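Berberine bridge enzyme-like 28 (Arabidopsis thaliana, PDB 5D79) is an FAD-dependent oxidoreductase of the berberine bridge enzyme-like family that takes part in adaptation of the plant to salt stress. Local coordinates at residues V255-K260 / V340-D345; V267-K272 / P322-E327; F285-L290 / L301-Y306. One frame throughout, in Å; residues are numbered along the deposited sequence.

Contact 1: V255-K260 / V340-D345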
loop_
_atom_site.group_PDB
_atom_site.type_symbol
_atom_site.label_atom_id
_atom_site.label_comp_id
_atom_site.label_asym_id
_atom_site.label_seq_id
_atom_site.Cartn_x
_atom_site.Cartn_y
_atom_site.Cartn_z
ATOM N N VAL A 255 -18.492 -7.190 -12.253
ATOM C CA VAL A 255 -18.549 -6.323 -11.076
ATOM C C VAL A 255 -20.006 -6.066 -10.648
ATOM O O VAL A 255 -20.938 -6.263 -11.427
ATOM C CB VAL A 255 -17.838 -4.967 -11.306
ATOM C CG1 VAL A 255 -16.370 -5.186 -11.657
ATOM C CG2 VAL A 255 -18.566 -4.127 -12.376
ATOM N N PHE A 256 -20.187 -5.636 -9.399
ATOM C CA PHE A 256 -21.515 -5.319 -8.861
ATOM C C PHE A 256 -21.464 -4.276 -7.744
ATOM O O PHE A 256 -20.468 -4.134 -7.035
ATOM C CB PHE A 256 -22.213 -6.587 -8.350
ATOM C CG PHE A 256 -21.527 -7.248 -7.168
ATOM C CD1 PHE A 256 -20.536 -8.201 -7.365
ATOM C CD2 PHE A 256 -21.900 -6.936 -5.859
ATOM C CE1 PHE A 256 -19.929 -8.809 -6.290
ATOM C CE2 PHE A 256 -21.294 -7.547 -4.782
ATOM C CZ PHE A 256 -20.307 -8.481 -4.996
ATOM N N LYS A 257 -22.554 -3.543 -7.592
ATOM C CA LYS A 257 -22.638 -2.537 -6.555
ATOM C C LYS A 257 -24.035 -2.588 -5.981
ATOM O O LYS A 257 -25.018 -2.669 -6.720
ATOM C CB LYS A 257 -22.312 -1.149 -7.113
ATOM C CG LYS A 257 -22.333 -0.022 -6.090
ATOM C CD LYS A 257 -21.809 1.285 -6.685
ATOM C CE LYS A 257 -20.343 1.144 -7.120
ATOM N NZ LYS A 257 -19.764 2.351 -7.802
ATOM N N VAL A 258 -24.119 -2.587 -4.658
ATOM C CA VAL A 258 -25.394 -2.467 -3.978
ATOM C C VAL A 258 -25.264 -1.407 -2.894
ATOM O O VAL A 258 -24.315 -1.414 -2.121
ATOM C CB VAL A 258 -25.852 -3.801 -3.371
ATOM C CG1 VAL A 258 -27.013 -3.582 -2.409
ATOM C CG2 VAL A 258 -26.233 -4.779 -4.473
ATOM N N GLN A 259 -26.213 -0.483 -2.863
ATOM C CA GLN A 259 -26.198 0.604 -1.904
ATOM C C GLN A 259 -27.304 0.416 -0.865
ATOM O O GLN A 259 -28.432 0.064 -1.198
ATOM C CB GLN A 259 -26.357 1.948 -2.626
ATOM C CG GLN A 259 -26.121 3.149 -1.748
ATOM C CD GLN A 259 -27.092 4.271 -2.034
ATOM O OE1 GLN A 259 -28.192 4.041 -2.536
ATOM N NE2 GLN A 259 -26.691 5.496 -1.715
ATOM N N LYS A 260 -26.968 0.649 0.399
ATOM C CA LYS A 260 -27.944 0.593 1.477
ATOM C C LYS A 260 -27.850 1.844 2.335
ATOM O O LYS A 260 -26.842 2.096 2.978
ATOM C CB LYS A 260 -27.742 -0.655 2.332
ATOM C CG LYS A 260 -27.996 -1.949 1.595
ATOM C CD LYS A 260 -29.374 -1.972 0.945
ATOM C CE LYS A 260 -29.612 -3.282 0.209
ATOM N NZ LYS A 260 -30.786 -3.217 -0.710
ATOM N N VAL A 340 -10.704 -2.437 -13.281
ATOM C CA VAL A 340 -9.713 -1.573 -12.641
ATOM C C VAL A 340 -10.166 -0.101 -12.673
ATOM O O VAL A 340 -10.116 0.599 -11.665
ATOM C CB VAL A 340 -8.316 -1.716 -13.325
ATOM C CG1 VAL A 340 -7.347 -0.668 -12.812
ATOM C CG2 VAL A 340 -7.747 -3.121 -13.127
ATOM N N LEU A 341 -10.604 0.370 -13.831
ATOM C CA LEU A 341 -11.133 1.725 -13.928
ATOM C C LEU A 341 -12.360 1.851 -13.045
ATOM O O LEU A 341 -12.609 2.883 -12.433
ATOM C CB LEU A 341 -11.495 2.086 -15.375
ATOM C CG LEU A 341 -10.422 2.618 -16.323
ATOM C CD1 LEU A 341 -9.416 1.547 -16.623
ATOM C CD2 LEU A 341 -11.060 3.083 -17.604
ATOM N N TRP A 342 -13.135 0.779 -12.996
ATOM C CA TRP A 342 -14.369 0.776 -12.245
ATOM C C TRP A 342 -14.065 1.031 -10.781
ATOM O O TRP A 342 -14.583 1.963 -10.179
ATOM C CB TRP A 342 -15.084 -0.558 -12.436
ATOM C CG TRP A 342 -16.524 -0.586 -12.032
ATOM C CD1 TRP A 342 -17.610 -0.201 -12.787
ATOM C CD2 TRP A 342 -17.046 -1.058 -10.793
ATOM N NE1 TRP A 342 -18.768 -0.399 -12.076
ATOM C CE2 TRP A 342 -18.449 -0.926 -10.851
ATOM C CE3 TRP A 342 -16.463 -1.577 -9.633
ATOM C CZ2 TRP A 342 -19.276 -1.295 -9.790
ATOM C CZ3 TRP A 342 -17.286 -1.941 -8.578
ATOM C CH2 TRP A 342 -18.676 -1.801 -8.666
ATOM N N PHE A 343 -13.192 0.210 -10.215
ATOM C CA PHE A 343 -12.873 0.334 -8.803
ATOM C C PHE A 343 -12.109 1.621 -8.530
ATOM O O PHE A 343 -12.161 2.139 -7.421
ATOM C CB PHE A 343 -12.081 -0.880 -8.318
ATOM C CG PHE A 343 -12.945 -2.023 -7.886
ATOM C CD1 PHE A 343 -13.560 -2.006 -6.652
ATOM C CD2 PHE A 343 -13.145 -3.113 -8.719
ATOM C CE1 PHE A 343 -14.352 -3.050 -6.252
ATOM C CE2 PHE A 343 -13.933 -4.157 -8.329
ATOM C CZ PHE A 343 -14.541 -4.126 -7.091
ATOM N N ALA A 344 -11.420 2.147 -9.534
ATOM C CA ALA A 344 -10.699 3.402 -9.359
ATOM C C ALA A 344 -11.606 4.632 -9.552
ATOM O O ALA A 344 -11.117 5.752 -9.642
ATOM C CB ALA A 344 -9.530 3.462 -10.306
ATOM N N ASP A 345 -12.918 4.411 -9.634
ATOM C CA ASP A 345 -13.936 5.475 -9.652
ATOM C C ASP A 345 -13.960 6.370 -10.884
ATOM O O ASP A 345 -14.386 7.524 -10.805
ATOM C CB ASP A 345 -13.798 6.369 -8.424
ATOM C CG ASP A 345 -14.475 5.789 -7.213
ATOM O OD1 ASP A 345 -15.686 5.497 -7.297
ATOM O OD2 ASP A 345 -13.794 5.613 -6.180
#

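Contact 2: V267-K272 / P322-E327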
loop_
_atom_site.group_PDB
_atom_site.type_symbol
_atom_site.label_atom_id
_atom_site.label_comp_id
_atom_site.label_asym_id
_atom_site.label_seq_id
_atom_site.Cartn_x
_atom_site.Cartn_y
_atom_site.Cartn_z
ATOM N N VAL A 267 -26.993 -2.628 8.687
ATOM C CA VAL A 267 -26.315 -3.242 9.827
ATOM C C VAL A 267 -26.607 -4.741 9.820
ATOM O O VAL A 267 -25.726 -5.563 10.078
ATOM C CB VAL A 267 -26.757 -2.600 11.174
ATOM C CG1 VAL A 267 -26.292 -3.433 12.365
ATOM C CG2 VAL A 267 -26.238 -1.170 11.296
ATOM N N ARG A 268 -27.851 -5.078 9.502
ATOM C CA ARG A 268 -28.301 -6.462 9.359
ATOM C C ARG A 268 -27.464 -7.243 8.337
ATOM O O ARG A 268 -27.046 -8.382 8.579
ATOM C CB ARG A 268 -29.772 -6.454 8.952
ATOM C CG ARG A 268 -30.438 -7.805 8.847
ATOM C CD ARG A 268 -31.873 -7.641 8.332
ATOM N NE ARG A 268 -31.898 -6.929 7.057
ATOM C CZ ARG A 268 -31.696 -7.512 5.882
ATOM N NH1 ARG A 268 -31.464 -8.817 5.815
ATOM N NH2 ARG A 268 -31.725 -6.793 4.771
ATOM N N ILE A 269 -27.224 -6.596 7.202
ATOM C CA ILE A 269 -26.499 -7.156 6.068
ATOM C C ILE A 269 -24.992 -7.248 6.342
ATOM O O ILE A 269 -24.323 -8.206 5.944
ATOM C CB ILE A 269 -26.766 -6.302 4.804
ATOM C CG1 ILE A 269 -28.217 -6.483 4.349
ATOM C CG2 ILE A 269 -25.788 -6.628 3.690
ATOM C CD1 ILE A 269 -28.662 -5.461 3.365
ATOM N N ILE A 270 -24.463 -6.246 7.032
ATOM C CA ILE A 270 -23.056 -6.248 7.412
ATOM C C ILE A 270 -22.754 -7.407 8.383
ATOM O O ILE A 270 -21.734 -8.089 8.248
ATOM C CB ILE A 270 -22.651 -4.884 8.033
ATOM C CG1 ILE A 270 -22.674 -3.777 6.952
ATOM C CG2 ILE A 270 -21.283 -4.985 8.684
ATOM C CD1 ILE A 270 -22.854 -2.333 7.466
ATOM N N LYS A 271 -23.653 -7.638 9.340
ATOM C CA LYS A 271 -23.541 -8.778 10.257
ATOM C C LYS A 271 -23.423 -10.099 9.509
ATOM O O LYS A 271 -22.601 -10.938 9.858
ATOM C CB LYS A 271 -24.741 -8.838 11.203
ATOM C CG LYS A 271 -24.707 -7.824 12.320
ATOM C CD LYS A 271 -25.736 -8.172 13.383
ATOM C CE LYS A 271 -25.399 -9.492 14.063
ATOM N NZ LYS A 271 -26.573 -10.069 14.778
ATOM N N LYS A 272 -24.247 -10.274 8.479
ATOM C CA LYS A 272 -24.209 -11.469 7.644
ATOM C C LYS A 272 -22.946 -11.526 6.777
ATOM O O LYS A 272 -22.368 -12.600 6.601
ATOM C CB LYS A 272 -25.463 -11.533 6.765
ATOM C CG LYS A 272 -25.384 -12.522 5.614
ATOM C CD LYS A 272 -25.286 -13.963 6.105
ATOM C CE LYS A 272 -25.221 -14.955 4.944
ATOM N NZ LYS A 272 -26.526 -15.083 4.239
ATOM N N PRO A 322 -27.977 -14.088 0.337
ATOM C CA PRO A 322 -29.209 -13.573 -0.262
ATOM C C PRO A 322 -29.712 -12.318 0.432
ATOM O O PRO A 322 -30.607 -11.662 -0.084
ATOM C CB PRO A 322 -30.194 -14.734 -0.087
ATOM C CG PRO A 322 -29.731 -15.437 1.105
ATOM C CD PRO A 322 -28.224 -15.322 1.108
ATOM N N GLU A 323 -29.137 -11.984 1.576
ATOM C CA GLU A 323 -29.544 -10.797 2.317
ATOM C C GLU A 323 -29.128 -9.507 1.605
ATOM O O GLU A 323 -29.717 -8.452 1.826
ATOM C CB GLU A 323 -28.957 -10.821 3.735
ATOM C CG GLU A 323 -29.519 -11.920 4.637
ATOM C CD GLU A 323 -28.902 -13.279 4.364
ATOM O OE1 GLU A 323 -27.788 -13.310 3.806
ATOM O OE2 GLU A 323 -29.541 -14.309 4.694
ATOM N N LEU A 324 -28.113 -9.593 0.750
ATOM C CA LEU A 324 -27.659 -8.432 -0.006
ATOM C C LEU A 324 -28.705 -7.982 -1.029
ATOM O O LEU A 324 -28.822 -6.797 -1.322
ATOM C CB LEU A 324 -26.331 -8.724 -0.707
ATOM C CG LEU A 324 -25.648 -7.421 -1.127
ATOM C CD1 LEU A 324 -25.477 -6.506 0.081
ATOM C CD2 LEU A 324 -24.318 -7.633 -1.834
ATOM N N GLY A 325 -29.465 -8.935 -1.563
ATOM C CA GLY A 325 -30.532 -8.638 -2.494
ATOM C C GLY A 325 -30.019 -8.248 -3.863
ATOM O O GLY A 325 -30.671 -7.477 -4.576
ATOM N N LEU A 326 -28.848 -8.775 -4.229
ATOM C CA LEU A 326 -28.241 -8.506 -5.535
ATOM C C LEU A 326 -29.086 -9.039 -6.679
ATOM O O LEU A 326 -29.517 -10.195 -6.661
ATOM C CB LEU A 326 -26.850 -9.116 -5.630
ATOM C CG LEU A 326 -26.145 -8.814 -6.948
ATOM C CD1 LEU A 326 -25.896 -7.335 -7.024
ATOM C CD2 LEU A 326 -24.834 -9.573 -7.060
ATOM N N GLU A 327 -29.318 -8.187 -7.675
ATOM C CA GLU A 327 -30.017 -8.590 -8.891
ATOM C C GLU A 327 -29.208 -8.172 -10.103
ATOM O O GLU A 327 -28.237 -7.440 -9.962
ATOM C CB GLU A 327 -31.421 -7.990 -8.930
ATOM C CG GLU A 327 -32.359 -8.630 -7.916
ATOM C CD GLU A 327 -33.763 -8.072 -7.971
ATOM O OE1 GLU A 327 -34.271 -7.671 -6.904
ATOM O OE2 GLU A 327 -34.362 -8.042 -9.072
#

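Contact 3: F285-L290 / L301-Y306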
loop_
_atom_site.group_PDB
_atom_site.type_symbol
_atom_site.label_atom_id
_atom_site.label_comp_id
_atom_site.label_asym_id
_atom_site.label_seq_id
_atom_site.Cartn_x
_atom_site.Cartn_y
_atom_site.Cartn_z
ATOM N N PHE A 285 -15.089 -11.597 -4.701
ATOM C CA PHE A 285 -14.569 -10.553 -3.835
ATOM C C PHE A 285 -15.697 -9.621 -3.445
ATOM O O PHE A 285 -16.290 -9.003 -4.316
ATOM C CB PHE A 285 -13.463 -9.767 -4.552
ATOM C CG PHE A 285 -12.949 -8.574 -3.780
ATOM C CD1 PHE A 285 -11.969 -8.724 -2.814
ATOM C CD2 PHE A 285 -13.445 -7.299 -4.030
ATOM C CE1 PHE A 285 -11.496 -7.622 -2.108
ATOM C CE2 PHE A 285 -12.970 -6.197 -3.328
ATOM C CZ PHE A 285 -11.995 -6.363 -2.370
ATOM N N ILE A 286 -15.994 -9.519 -2.151
ATOM C CA ILE A 286 -17.048 -8.624 -1.674
ATOM C C ILE A 286 -16.561 -7.677 -0.566
ATOM O O ILE A 286 -16.339 -8.088 0.578
ATOM C CB ILE A 286 -18.277 -9.402 -1.130
ATOM C CG1 ILE A 286 -18.419 -10.771 -1.779
ATOM C CG2 ILE A 286 -19.567 -8.599 -1.308
ATOM C CD1 ILE A 286 -19.453 -11.596 -1.094
ATOM N N ARG A 287 -16.434 -6.406 -0.915
ATOM C CA ARG A 287 -15.999 -5.359 0.008
ATOM C C ARG A 287 -17.175 -4.515 0.542
ATOM O O ARG A 287 -18.165 -4.284 -0.149
ATOM C CB ARG A 287 -14.962 -4.462 -0.689
ATOM C CG ARG A 287 -14.853 -3.031 -0.137
ATOM C CD ARG A 287 -13.633 -2.277 -0.676
ATOM N NE ARG A 287 -12.377 -2.937 -0.302
ATOM C CZ ARG A 287 -11.188 -2.610 -0.800
ATOM N NH1 ARG A 287 -11.094 -1.626 -1.691
ATOM N NH2 ARG A 287 -10.099 -3.261 -0.420
ATOM N N THR A 288 -17.063 -4.076 1.790
ATOM C CA THR A 288 -18.046 -3.205 2.400
ATOM C C THR A 288 -17.370 -1.892 2.770
ATOM O O THR A 288 -16.360 -1.873 3.478
ATOM C CB THR A 288 -18.680 -3.852 3.661
ATOM O OG1 THR A 288 -19.402 -5.044 3.296
ATOM C CG2 THR A 288 -19.624 -2.885 4.359
ATOM N N THR A 289 -17.907 -0.790 2.275
ATOM C CA THR A 289 -17.383 0.510 2.650
ATOM C C THR A 289 -18.462 1.344 3.312
ATOM O O THR A 289 -19.539 1.560 2.761
ATOM C CB THR A 289 -16.838 1.277 1.444
ATOM O OG1 THR A 289 -15.974 0.420 0.687
ATOM C CG2 THR A 289 -16.078 2.532 1.907
ATOM N N LEU A 290 -18.168 1.808 4.509
ATOM C CA LEU A 290 -19.027 2.749 5.179
ATOM C C LEU A 290 -18.490 4.157 4.951
ATOM O O LEU A 290 -17.317 4.429 5.209
ATOM C CB LEU A 290 -19.098 2.423 6.658
ATOM C CG LEU A 290 -19.507 0.995 6.964
ATOM C CD1 LEU A 290 -19.679 0.852 8.465
ATOM C CD2 LEU A 290 -20.787 0.679 6.257
ATOM N N LEU A 301 -21.824 0.716 1.267
ATOM C CA LEU A 301 -21.586 0.413 -0.130
ATOM C C LEU A 301 -20.942 -0.974 -0.274
ATOM O O LEU A 301 -19.796 -1.181 0.110
ATOM C CB LEU A 301 -20.699 1.493 -0.747
ATOM C CG LEU A 301 -20.740 1.704 -2.255
ATOM C CD1 LEU A 301 -22.111 2.235 -2.685
ATOM C CD2 LEU A 301 -19.617 2.649 -2.668
ATOM N N PHE A 302 -21.698 -1.918 -0.818
ATOM C CA PHE A 302 -21.194 -3.247 -1.113
ATOM C C PHE A 302 -20.799 -3.361 -2.578
ATOM O O PHE A 302 -21.652 -3.359 -3.464
ATOM C CB PHE A 302 -22.240 -4.287 -0.771
ATOM C CG PHE A 302 -22.762 -4.166 0.616
ATOM C CD1 PHE A 302 -22.107 -4.786 1.670
ATOM C CD2 PHE A 302 -23.895 -3.414 0.881
ATOM C CE1 PHE A 302 -22.582 -4.667 2.965
ATOM C CE2 PHE A 302 -24.369 -3.290 2.170
ATOM C CZ PHE A 302 -23.714 -3.917 3.215
ATOM N N THR A 303 -19.497 -3.447 -2.824
ATOM C CA THR A 303 -18.967 -3.568 -4.173
ATOM C C THR A 303 -18.149 -4.846 -4.282
ATOM O O THR A 303 -17.592 -5.340 -3.297
ATOM C CB THR A 303 -18.098 -2.366 -4.554
ATOM O OG1 THR A 303 -17.047 -2.220 -3.595
ATOM C CG2 THR A 303 -18.931 -1.128 -4.552
ATOM N N GLY A 304 -18.074 -5.392 -5.482
ATOM C CA GLY A 304 -17.395 -6.655 -5.648
ATOM C C GLY A 304 -16.960 -6.979 -7.050
ATOM O O GLY A 304 -17.423 -6.384 -8.015
ATOM N N LEU A 305 -16.049 -7.935 -7.141
ATOM C CA LEU A 305 -15.524 -8.412 -8.403
ATOM C C LEU A 305 -15.654 -9.927 -8.404
ATOM O O LEU A 305 -15.160 -10.609 -7.506
ATOM C CB LEU A 305 -14.069 -7.976 -8.594
ATOM C CG LEU A 305 -13.354 -8.631 -9.774
ATOM C CD1 LEU A 305 -13.916 -8.133 -11.061
ATOM C CD2 LEU A 305 -11.869 -8.381 -9.722
ATOM N N TYR A 306 -16.355 -10.449 -9.395
ATOM C CA TYR A 306 -16.485 -11.880 -9.527
ATOM C C TYR A 306 -15.718 -12.338 -10.760
ATOM O O TYR A 306 -15.922 -11.799 -11.857
ATOM C CB TYR A 306 -17.957 -12.273 -9.608
ATOM C CG TYR A 306 -18.178 -13.755 -9.771
ATOM C CD1 TYR A 306 -17.938 -14.631 -8.719
ATOM C CD2 TYR A 306 -18.618 -14.275 -10.973
ATOM C CE1 TYR A 306 -18.136 -15.979 -8.867
ATOM C CE2 TYR A 306 -18.819 -15.624 -11.130
ATOM C CZ TYR A 306 -18.577 -16.471 -10.078
ATOM O OH TYR A 306 -18.785 -17.817 -10.248
#

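Contact 1: V255-K260 / V340-D345
Trp342, near the C-terminal end of helix 336-343, slots its indole between Val255 and Lys257, two alternate residues of strand 253-260; this trio accounts for most of the 232 Å² buried. With CG swung anti to its backbone N (chi1 -164°), the indole reaches out toward the strand. Val255 CG2 sits over one face, 3.7 Å from the centroid of the five-membered ring and only 15° off its normal, which makes this a CH-pi contact. Lys257 comes to the opposite face: its NZ lies 4.7 Å from the centroid of the six-membered ring, an off-centre cation-pi contact, while its CE approaches Trp342 CH2 at 3.7 Å. The bend at chi3 turns the ammonium back over the indole. Between these two residues, Phe256 O stands 3.4 Å from Trp342 CH2. The ring of the next residue, Phe343, packs against the indole, with Trp342 CE3 3.7 Å above its centre. Met334 of strand 331-334 also touches Trp342. Just beyond, Asp345 ends the helix in a Schellman motif as its C-prime residue. The arrangement is helix-on-sheet packing, consistent with the substrate-binding domain of berberine bridge enzyme-like proteins, where helices cover an antiparallel sheet.

Contact 2: V267-K272 / P322-E327
Helix 263-276 and the loop 322-327 come nearest at Ile269 and Glu323, whose CA atoms are 6.0 Å apart, with residues 322-324 helical in phi and psi and Gly325 taking a positive phi (74°) as the chain turns away. Ile269 works with both its branches. Its CG1 and CD1 lie against the backbone, CD1 being 3.5 Å from Glu323 O, whereas CG2, placed anti to the backbone N, meets Leu324 CD1 at 3.6 Å. Those two side chains run at about a right angle to each other. Cut back to an alanine here, the side chain loses CG1, CG2 and CD1, which would probably open a gap beside Leu324 CD1 and leave the Glu323 carbonyl less covered. At the outer side, Arg268 NH1 passes obliquely 3.8 Å from Glu323 CB, its chain bent at chi3. Lys272 NZ and Glu323 OE1 probably pair as a salt bridge, though the two are modelled too close together and the geometry is doubtful. Beneath, Ile269 and Leu324 both rest on Phe302 of strand 298-306, while strand 253-260 receives Leu324 on Val258 and helix 310-320 adds Met317, so that helix and loop lie side by side over one face of the sheet.

Contact 3: F285-L290 / L301-Y306
Thr288 and Phe302 are brought together by matching first torsions: CG of Phe302 (chi1 -53°) and OG1 of Thr288 (chi1 -63°) both stand anti to their own carbonyl carbons, and the two side chains run alongside each other in the same direction. Thr288 OG1 comes within 3.2 Å of Phe302 CD1, obliquely to the ring, and Thr288 CG2 lies 3.7 Å from Phe302 CE1. The hydroxyl is buried here and has no polar partner in the model. Three hydrogen-bonded pairs hold the backbones, each by two N-H...O bonds: Phe285 with Leu305, Arg287 with Thr303, and Thr289 with Leu301. Among them, Arg287 N to Thr303 O is 2.9 Å, and Leu301 N to Thr289 O is also 2.9 Å. Ile286 and Thr288 face Gly304 and Phe302 in the non-hydrogen-bonded pairs. At Gly304 a side chain would run into Phe285 O, which already stands 2.9 Å from Gly304 CA. On the opposite face of the sheet, Phe285 CZ lies 3.7 Å above one face of the Arg287 guanidinium, toward its rim, and Arg287 NH2 is hydrogen-bonded to Thr401 OG1. With the segment axes at 163°, this is an antiparallel beta hairpin, strands 284-292 and 298-306, in the middle of the seven-stranded sheet that in relatives belongs to the substrate-binding domain.

The three contacts build outward from one sheet. Contact 3 supplies its central hairpin, and contact 1, with a centre about 8 Å from that of contact 3, adds the next strand through probable hydrogen bonds, Val258 N to Phe302 O at 2.8 Å and Phe256 O to Gly304 N at 3.1 Å. Contact 2, about 11 Å from contact 3 between centres, covers the face bearing Phe302, where Ile269 CG2 approaches Phe302 CZ at 3.4 Å. Helix 336-343 of contact 1 packs on the other face, beside Thr303 and Leu305. That face is also the one nearer the cofactor: the side chain of Arg287 is about 5 Å from the bound FAD and that of Phe343 about 9 Å.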